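Local structure of invertase/pectin methylesterase inhibitor family protein (Arabidopsis thaliana, 1X91) at residues Pro66-Ala71 and Lys120-Val125; Ile83-Glu88 and Val105-Asp110; Met99-Lys104 and Val145-Leu150. The protein inhibits pectin methylesterase from flowers, siliques and leaves, and exists as a monomer and a homodimer. The protein carries 1 engineered substitution. One frame throughout, in Å; residues are numbered along the deposited sequence. Where two conformers were deposited one is given.

Overall arrangement
All three contacts lie in the four-helix bundle of helices 34-62, 66-94, 98-119 and 127-149. Contacts 1 and 3 sit on opposite sides of the chain's centre, their own centres about 33 Å apart. Contact 2 lies between, about 24 Å from contact 1 and 12 Å from contact 3 by centres. Contacts 1 and 2 share helix 66-94; contacts 2 and 3 share helix 98-119 and touch through Asn85, Glu88 and Lys104. Along the chain both segments of contact 2 fall between those of contact 1, while contact 3 alternates with the other two. Contact 2 joins helices 66-94 and 98-119, contact 3 helices 98-119 and 127-149; contact 1 sets the 120-125 loop on 66-94.

Contact 1: residues Pro66-Ala71 and Lys120-Val125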
loop_
_atom_site.group_PDB
_atom_site.type_symbol
_atom_site.label_atom_id
_atom_site.label_comp_id
_atom_site.label_asym_id
_atom_site.label_seq_id
_atom_site.Cartn_x
_atom_site.Cartn_y
_atom_site.Cartn_z
ATOM N N PRO A 66 -17.287 -2.441 21.081
ATOM C CA PRO A 66 -15.923 -2.290 21.595
ATOM C C PRO A 66 -14.856 -3.104 20.902
ATOM O O PRO A 66 -13.715 -2.594 20.794
ATOM C CB PRO A 66 -16.049 -2.767 23.040
ATOM C CG PRO A 66 -17.450 -2.396 23.400
ATOM C CD PRO A 66 -18.241 -2.709 22.176
ATOM N N ARG A 67 -15.169 -4.300 20.449
ATOM C CA ARG A 67 -14.138 -5.121 19.782
ATOM C C ARG A 67 -13.768 -4.488 18.417
ATOM O O ARG A 67 -12.572 -4.242 18.126
ATOM C CB ARG A 67 -14.575 -6.576 19.605
ATOM C CG ARG A 67 -13.455 -7.632 19.608
ATOM C CD ARG A 67 -12.611 -7.689 20.896
ATOM N NE ARG A 67 -11.408 -6.862 20.755
ATOM C CZ ARG A 67 -10.577 -6.492 21.728
ATOM N NH1 ARG A 67 -10.807 -6.821 22.981
ATOM N NH2 ARG A 67 -9.519 -5.732 21.444
ATOM N N SER A 68 -14.773 -4.213 17.601
ATOM C CA SER A 68 -14.584 -3.445 16.360
ATOM C C SER A 68 -13.881 -2.119 16.587
ATOM O O SER A 68 -13.005 -1.730 15.818
ATOM C CB SER A 68 -15.938 -3.168 15.735
ATOM O OG SER A 68 -16.509 -4.366 15.292
ATOM N N LYS A 69 -14.256 -1.405 17.639
ATOM C CA LYS A 69 -13.690 -0.081 17.884
ATOM C C LYS A 69 -12.181 -0.170 18.138
ATOM O O LYS A 69 -11.426 0.651 17.619
ATOM C CB LYS A 69 -14.424 0.646 19.031
ATOM C CG LYS A 69 -14.019 2.104 19.156
ATOM C CD LYS A 69 -14.819 2.889 20.213
ATOM N N LEU A 70 -11.747 -1.164 18.889
ATOM C CA LEU A 70 -10.334 -1.284 19.222
ATOM C C LEU A 70 -9.606 -1.667 17.949
ATOM O O LEU A 70 -8.526 -1.119 17.649
ATOM C CB LEU A 70 -10.076 -2.323 20.305
ATOM C CG LEU A 70 -8.614 -2.354 20.770
ATOM N N ALA A 71 -10.185 -2.566 17.178
ATOM C CA ALA A 71 -9.551 -3.009 15.930
ATOM C C ALA A 71 -9.399 -1.879 14.932
ATOM O O ALA A 71 -8.328 -1.707 14.335
ATOM C CB ALA A 71 -10.311 -4.160 15.286
ATOM N N LYS A 120 -9.110 -9.472 11.832
ATOM C CA LYS A 120 -9.324 -10.869 11.450
ATOM C C LYS A 120 -10.235 -11.632 12.363
ATOM O O LYS A 120 -10.894 -12.556 11.916
ATOM C CB LYS A 120 -7.991 -11.629 11.406
ATOM C CG LYS A 120 -7.436 -12.003 12.794
ATOM N N ARG A 121 -10.215 -11.289 13.647
ATOM C CA ARG A 121 -10.962 -11.999 14.662
ATOM C C ARG A 121 -12.343 -11.425 14.796
ATOM O O ARG A 121 -13.117 -11.897 15.653
ATOM C CG ARG A 121 -8.937 -12.864 16.108
ATOM N N LEU A 122 -12.662 -10.403 13.984
ATOM C CA LEU A 122 -14.005 -9.852 13.998
ATOM C C LEU A 122 -15.014 -10.782 13.296
ATOM O O LEU A 122 -14.808 -11.300 12.217
ATOM C CB LEU A 122 -14.035 -8.438 13.401
ATOM C CG LEU A 122 -13.145 -7.377 14.074
ATOM C CD1 LEU A 122 -13.225 -6.076 13.312
ATOM C CD2 LEU A 122 -13.485 -7.129 15.505
ATOM N N ARG A 123 -16.156 -10.964 13.936
ATOM C CA ARG A 123 -17.216 -11.751 13.349
ATOM C C ARG A 123 -17.763 -11.187 12.027
ATOM O O ARG A 123 -18.074 -11.930 11.095
ATOM C CB ARG A 123 -18.344 -11.884 14.348
ATOM C CG ARG A 123 -19.403 -12.893 13.960
ATOM C CD ARG A 123 -18.862 -14.289 13.677
ATOM N NE ARG A 123 -19.957 -15.265 13.531
ATOM C CZ ARG A 123 -19.807 -16.543 13.219
ATOM N NH1 ARG A 123 -18.615 -17.100 13.047
ATOM N NH2 ARG A 123 -20.879 -17.291 13.090
ATOM N N SER A 124 -17.913 -9.871 11.994
ATOM C CA SER A 124 -18.391 -9.133 10.833
ATOM C C SER A 124 -17.513 -7.910 10.720
ATOM O O SER A 124 -17.217 -7.244 11.690
ATOM C CB SER A 124 -19.880 -8.748 10.939
ATOM O OG SER A 124 -20.470 -8.626 9.635
ATOM N N VAL A 125 -17.058 -7.653 9.505
ATOM C CA VAL A 125 -16.063 -6.635 9.274
ATOM C C VAL A 125 -16.464 -5.752 8.104
ATOM O O VAL A 125 -17.267 -6.154 7.248
ATOM C CB VAL A 125 -14.702 -7.280 8.986
ATOM C CG1 VAL A 125 -14.756 -8.076 7.694
ATOM C CG2 VAL A 125 -13.620 -6.214 8.987
HETATM O O HOH W 1 -16.664 -4.631 12.591
#
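Leu122 reaches from the loop and lays its two methyls against the first turn of helix 66-94. CD2 does most of the touching. It lies 3.8 Å from Ser68 N and 3.9 Å from Arg67 C, so one methyl rests on the peptide link between these two residues. The other methyl takes the next turn: CD1 is 4.0 Å from Ala71 CB. Arg67 adds its aliphatic part, with CG 4.1 Å from Leu122 CD2. The two side chains cross at about a right angle, and the arginine chain bends at chi2 and chi3 beyond this point. Leu122 has CG anti to its own carbonyl carbon (chi1 -58°), which aims the fork of the side chain at the helix.

The setting is one end of the four-helix bundle. Segment 120-125 is the link between helices 98-119 and 127-149, and here it packs on the start of helix 66-94. Further along, the Cys75-Cys115 disulfide joins helices 66-94 and 98-119 covalently. Tyr72 extends the apolar patch, since both Leu122 and Val125 pack on it.

Beside the leucine the contact turns polar. One water bridges the segments and donates to both sides. It is 2.7 Å from Ser68 OG and 2.8 Å from the backbone atom Ser124 O. Ser68 OG is also hydrogen-bonded to Asp65 OD1, just ahead of the helix, which probably helps to position the serine. Two partners thus hold the buried hydroxyl, in a rotation (chi1 -67°, OG beside the backbone N) consistent with both bonds.

Contact 2: residues Ile83-Glu88 and Val105-Asp110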
loop_
_atom_site.group_PDB
_atom_site.type_symbol
_atom_site.label_atom_id
_atom_site.label_comp_id
_atom_site.label_asym_id
_atom_site.label_seq_id
_atom_site.Cartn_x
_atom_site.Cartn_y
_atom_site.Cartn_z
ATOM N N ILE A 83 0.951 6.190 6.174
ATOM C CA ILE A 83 0.921 7.394 5.379
ATOM C C ILE A 83 2.221 8.166 5.525
ATOM O O ILE A 83 2.747 8.634 4.533
ATOM C CB ILE A 83 -0.365 8.254 5.724
ATOM C CG1 ILE A 83 -1.558 7.555 5.091
ATOM C CG2 ILE A 83 -0.246 9.656 5.226
ATOM C CD1 ILE A 83 -2.868 7.944 5.714
ATOM N N GLY A 84 2.734 8.317 6.747
ATOM C CA GLY A 84 4.036 8.924 6.946
ATOM C C GLY A 84 5.158 8.194 6.265
ATOM O O GLY A 84 6.057 8.819 5.709
ATOM N N ASN A 85 5.095 6.864 6.331
ATOM C CA ASN A 85 6.110 6.035 5.682
ATOM C C ASN A 85 6.058 6.214 4.198
ATOM O O ASN A 85 7.125 6.315 3.571
ATOM C CB ASN A 85 6.017 4.554 6.081
ATOM C CG ASN A 85 6.481 4.336 7.514
ATOM O OD1 ASN A 85 7.453 4.939 7.926
ATOM N ND2 ASN A 85 5.804 3.478 8.252
ATOM N N LEU A 86 4.872 6.342 3.612
ATOM C CA LEU A 86 4.802 6.546 2.154
ATOM C C LEU A 86 5.247 7.937 1.747
ATOM O O LEU A 86 5.861 8.112 0.697
ATOM C CB LEU A 86 3.400 6.235 1.617
ATOM C CG LEU A 86 2.954 4.799 1.743
ATOM C CD1 LEU A 86 1.408 4.726 1.572
ATOM C CD2 LEU A 86 3.604 3.908 0.705
ATOM N N GLU A 87 5.054 8.926 2.616
ATOM C CA GLU A 87 5.562 10.290 2.393
ATOM C C GLU A 87 7.092 10.232 2.306
ATOM O O GLU A 87 7.672 10.844 1.433
ATOM C CB GLU A 87 5.090 11.250 3.458
ATOM C CG GLU A 87 3.580 11.483 3.328
ATOM C CD GLU A 87 2.958 12.367 4.408
ATOM O OE1 GLU A 87 3.498 12.420 5.525
ATOM O OE2 GLU A 87 1.881 12.973 4.128
ATOM N N GLU A 88 7.719 9.490 3.238
ATOM C CA GLU A 88 9.194 9.349 3.223
ATOM C C GLU A 88 9.642 8.572 2.003
ATOM O O GLU A 88 10.666 8.911 1.399
ATOM C CB GLU A 88 9.642 8.683 4.492
ATOM C CG GLU A 88 9.483 9.553 5.743
ATOM C CD GLU A 88 10.168 10.871 5.630
ATOM O OE1 GLU A 88 11.296 10.915 5.136
ATOM O OE2 GLU A 88 9.550 11.902 5.989
ATOM N N VAL A 105 8.522 1.715 2.093
ATOM C CA VAL A 105 7.377 0.967 1.572
ATOM C C VAL A 105 7.181 -0.318 2.338
ATOM O O VAL A 105 6.052 -0.714 2.640
ATOM C CB VAL A 105 7.521 0.705 0.081
ATOM C CG1 VAL A 105 6.405 -0.244 -0.402
ATOM C CG2 VAL A 105 7.449 1.953 -0.702
ATOM N N SER A 106 8.270 -0.956 2.720
ATOM C CA SER A 106 8.188 -2.171 3.529
ATOM C C SER A 106 7.486 -1.915 4.871
ATOM O O SER A 106 6.672 -2.715 5.324
ATOM C CB SER A 106 9.580 -2.805 3.692
ATOM O OG SER A 106 9.479 -4.186 4.009
ATOM N N ALA A 107 7.796 -0.797 5.497
ATOM C CA ALA A 107 7.171 -0.414 6.720
ATOM C C ALA A 107 5.704 -0.114 6.508
ATOM O O ALA A 107 4.876 -0.519 7.312
ATOM C CB ALA A 107 7.871 0.721 7.308
ATOM N N ALA A 108 5.368 0.552 5.410
ATOM C CA ALA A 108 3.937 0.787 5.094
ATOM C C ALA A 108 3.177 -0.489 4.926
ATOM O O ALA A 108 2.020 -0.611 5.404
ATOM C CB ALA A 108 3.779 1.659 3.875
ATOM N N LEU A 109 3.744 -1.454 4.208
ATOM C CA LEU A 109 3.103 -2.747 3.973
ATOM C C LEU A 109 2.740 -3.412 5.282
ATOM O O LEU A 109 1.646 -3.940 5.446
ATOM C CB LEU A 109 4.049 -3.649 3.150
ATOM C CG LEU A 109 3.517 -4.972 2.584
ATOM C CD1 LEU A 109 4.392 -5.420 1.350
ATOM C CD2 LEU A 109 3.487 -6.041 3.613
ATOM N N ASP A 110 3.652 -3.359 6.242
ATOM C CA ASP A 110 3.415 -3.944 7.558
ATOM C C ASP A 110 2.225 -3.283 8.224
ATOM O O ASP A 110 1.469 -3.965 8.951
ATOM C CB ASP A 110 4.623 -3.746 8.467
ATOM C CG ASP A 110 5.637 -4.804 8.312
ATOM O OD1 ASP A 110 5.569 -5.620 7.335
ATOM O OD2 ASP A 110 6.558 -4.899 9.156
HETATM O O HOH W 2 3.457 1.792 8.386
#
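Asn85 and Ala108 bring their CA atoms to 5.7 Å, where segments 83-88 and 105-110 run past each other as antiparallel helices. Their axes come within 8.1 Å, and the N-to-C directions differ by 163°. Two successive alanines, Ala107 and Ala108, put only methyl groups on the second helix's side of this close spacing.

Asn85 sets the flat face of its amide over the methyl of Ala107. ND2 is the nearest amide atom, 3.6 Å from Ala107 CB, and CG follows at 3.9 Å. Leu86 meets the next methyl instead. Its CG and CD2 each lie 3.9 Å from Ala108 CB, so the branch point and one of its methyls rest on the alanine. CG is anti to the carbonyl carbon of Leu86 (chi1 -65°), and this carries the end nearer to helix 98-119 than the start of the side chain suggests.

The two helices follow each other in the chain and form an antiparallel pair of the four-helix bundle. Leu86 also packs on Gln46 of helix 34-62. On the other helix, Val105 and Leu109 turn to Cys140 and Leu144 of helix 127-149.

A water adds a polar link at the edge of this apolar packing. It accepts from Asn85 ND2 at 2.9 Å and donates to Ala107 O, also at 2.9 Å, so the amide nitrogen reaches the facing backbone indirectly.

Contact 3: residues Met99-Lys104 and Val145-Leu150; sequences MGMNMK and VISNML
Met101 and Asn102 are neighbours on helix 98-119, and both close on Ser147 of helix 127-149. This is an antiparallel helix pair of the four-helix bundle, with axes 8.3 Å apart.

Met101 comes first and makes the apolar half. Its extended chain runs alongside the serine, with SD 3.8 Å and CG 3.9 Å from Ser147 CB. The same side chain reaches Leu42 and Leu93, so it also packs on the other two bundle helices.

Asn102 makes the polar half. CG stands anti to its backbone N (chi1 -171°), which turns the amide across the gap. ND2 donates to Ser147 OG at 3.0 Å with an N-H...O angle of 151°, and the oxygen lies tilted 17° out of the amide plane. The buried hydroxyl has its strongest partner in its own helix, the carbonyl oxygen of Ala143, and a weak one in Leu144. It thus takes a bond from Asn102 while it is held to the preceding turn. ND2 also passes 3.9 Å from Asn148 N. An alanine in place of Asn102 would probably leave Ser147 OG bonded within its own helix but without its donor from the facing one.

Lys104 then turns from this interface to helix 66-94. It packs on Glu88 and on Asn85, where its CB comes 3.4 Å from the backbone atom Asn85 O.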
loop_
_atom_site.group_PDB
_atom_site.type_symbol
_atom_site.label_atom_id
_atom_site.label_comp_id
_atom_site.label_asym_id
_atom_site.label_seq_id
_atom_site.Cartn_x
_atom_site.Cartn_y
_atom_site.Cartn_z
ATOM N N MET A 99 16.647 2.195 -2.473
ATOM C CA MET A 99 16.759 1.447 -1.217
ATOM C C MET A 99 15.978 2.165 -0.125
ATOM O O MET A 99 15.302 1.520 0.654
ATOM C CB MET A 99 18.230 1.247 -0.787
ATOM C CG MET A 99 18.420 0.550 0.587
ATOM S SD MET A 99 20.156 0.211 1.152
ATOM N N GLY A 100 16.048 3.483 -0.094
ATOM C CA GLY A 100 15.336 4.274 0.882
ATOM C C GLY A 100 13.846 4.124 0.697
ATOM O O GLY A 100 13.066 3.961 1.671
ATOM N N MET A 101 13.428 4.202 -0.568
ATOM C CA MET A 101 12.033 3.966 -0.910
ATOM C C MET A 101 11.589 2.590 -0.421
ATOM O O MET A 101 10.522 2.424 0.167
ATOM C CB MET A 101 11.822 4.097 -2.413
ATOM C CG MET A 101 10.412 3.698 -2.786
ATOM S SD MET A 101 10.123 3.926 -4.538
ATOM C CE MET A 101 8.553 2.990 -4.712
ATOM N N ASN A 102 12.415 1.598 -0.655
ATOM C CA ASN A 102 12.078 0.231 -0.363
ATOM C C ASN A 102 11.854 -0.031 1.115
ATOM O O ASN A 102 10.878 -0.638 1.515
ATOM C CB ASN A 102 13.185 -0.624 -0.950
ATOM C CG ASN A 102 12.909 -2.046 -0.923
ATOM O OD1 ASN A 102 13.104 -2.704 0.110
ATOM N ND2 ASN A 102 12.502 -2.605 -2.099
ATOM N N MET A 103 12.720 0.526 1.939
ATOM C CA MET A 103 12.649 0.361 3.386
ATOM C C MET A 103 11.333 0.963 3.909
ATOM O O MET A 103 10.633 0.368 4.731
ATOM C CB MET A 103 13.798 1.129 4.081
ATOM C CG MET A 103 13.834 0.893 5.524
ATOM S SD MET A 103 15.204 1.818 6.358
ATOM C CE MET A 103 14.663 3.530 6.322
ATOM N N LYS A 104 11.023 2.153 3.393
ATOM C CA LYS A 104 9.812 2.835 3.858
ATOM C C LYS A 104 8.533 2.207 3.329
ATOM O O LYS A 104 7.536 2.075 4.067
ATOM C CB LYS A 104 9.885 4.313 3.504
ATOM C CG LYS A 104 10.916 5.089 4.315
ATOM C CD LYS A 104 10.577 5.135 5.805
ATOM C CE LYS A 104 11.500 6.041 6.570
ATOM N NZ LYS A 104 11.212 6.044 7.997
ATOM N N VAL A 145 9.170 -4.301 -5.631
ATOM C CA VAL A 145 9.858 -4.907 -6.754
ATOM C C VAL A 145 10.470 -3.818 -7.642
ATOM O O VAL A 145 11.640 -3.886 -8.021
ATOM C CB VAL A 145 8.882 -5.800 -7.554
ATOM C CG1 VAL A 145 9.587 -6.406 -8.784
ATOM C CG2 VAL A 145 8.363 -6.903 -6.705
ATOM N N ILE A 146 9.723 -2.758 -7.903
ATOM C CA ILE A 146 10.199 -1.632 -8.693
ATOM C C ILE A 146 11.380 -0.934 -8.045
ATOM O O ILE A 146 12.435 -0.720 -8.685
ATOM C CB ILE A 146 9.081 -0.609 -8.979
ATOM C CG1 ILE A 146 7.918 -1.213 -9.756
ATOM C CG2 ILE A 146 9.666 0.588 -9.733
ATOM C CD1 ILE A 146 6.616 -0.346 -9.635
ATOM N N SER A 147 11.254 -0.587 -6.781
ATOM C CA SER A 147 12.330 0.127 -6.095
ATOM C C SER A 147 13.619 -0.708 -6.000
ATOM O O SER A 147 14.737 -0.162 -6.048
ATOM C CB SER A 147 11.884 0.612 -4.709
ATOM O OG SER A 147 11.461 -0.422 -3.859
ATOM N N ASN A 148 13.470 -2.026 -5.851
ATOM C CA ASN A 148 14.612 -2.932 -5.913
ATOM C C ASN A 148 15.374 -2.845 -7.228
ATOM O O ASN A 148 16.622 -3.015 -7.236
ATOM C CB ASN A 148 14.166 -4.376 -5.661
ATOM C CG ASN A 148 15.318 -5.336 -5.627
ATOM O OD1 ASN A 148 15.586 -6.034 -6.600
ATOM N ND2 ASN A 148 16.015 -5.364 -4.513
ATOM N N MET A 149 14.665 -2.597 -8.327
ATOM C CA MET A 149 15.260 -2.590 -9.666
ATOM C C MET A 149 15.856 -1.267 -10.124
ATOM O O MET A 149 16.523 -1.198 -11.152
ATOM C CB MET A 149 14.232 -3.045 -10.703
ATOM C CG MET A 149 13.804 -4.461 -10.490
ATOM S SD MET A 149 12.647 -5.102 -11.720
ATOM C CE MET A 149 11.616 -3.873 -11.865
ATOM N N LEU A 150 15.659 -0.214 -9.350
ATOM C CA LEU A 150 16.199 1.069 -9.688
ATOM C C LEU A 150 17.714 0.993 -9.534
ATOM O O LEU A 150 18.220 0.258 -8.683
ATOM C CB LEU A 150 15.642 2.159 -8.758
ATOM C CG LEU A 150 14.152 2.452 -8.919
ATOM C CD1 LEU A 150 13.632 3.425 -7.902
ATOM C CD2 LEU A 150 13.869 2.977 -10.335
#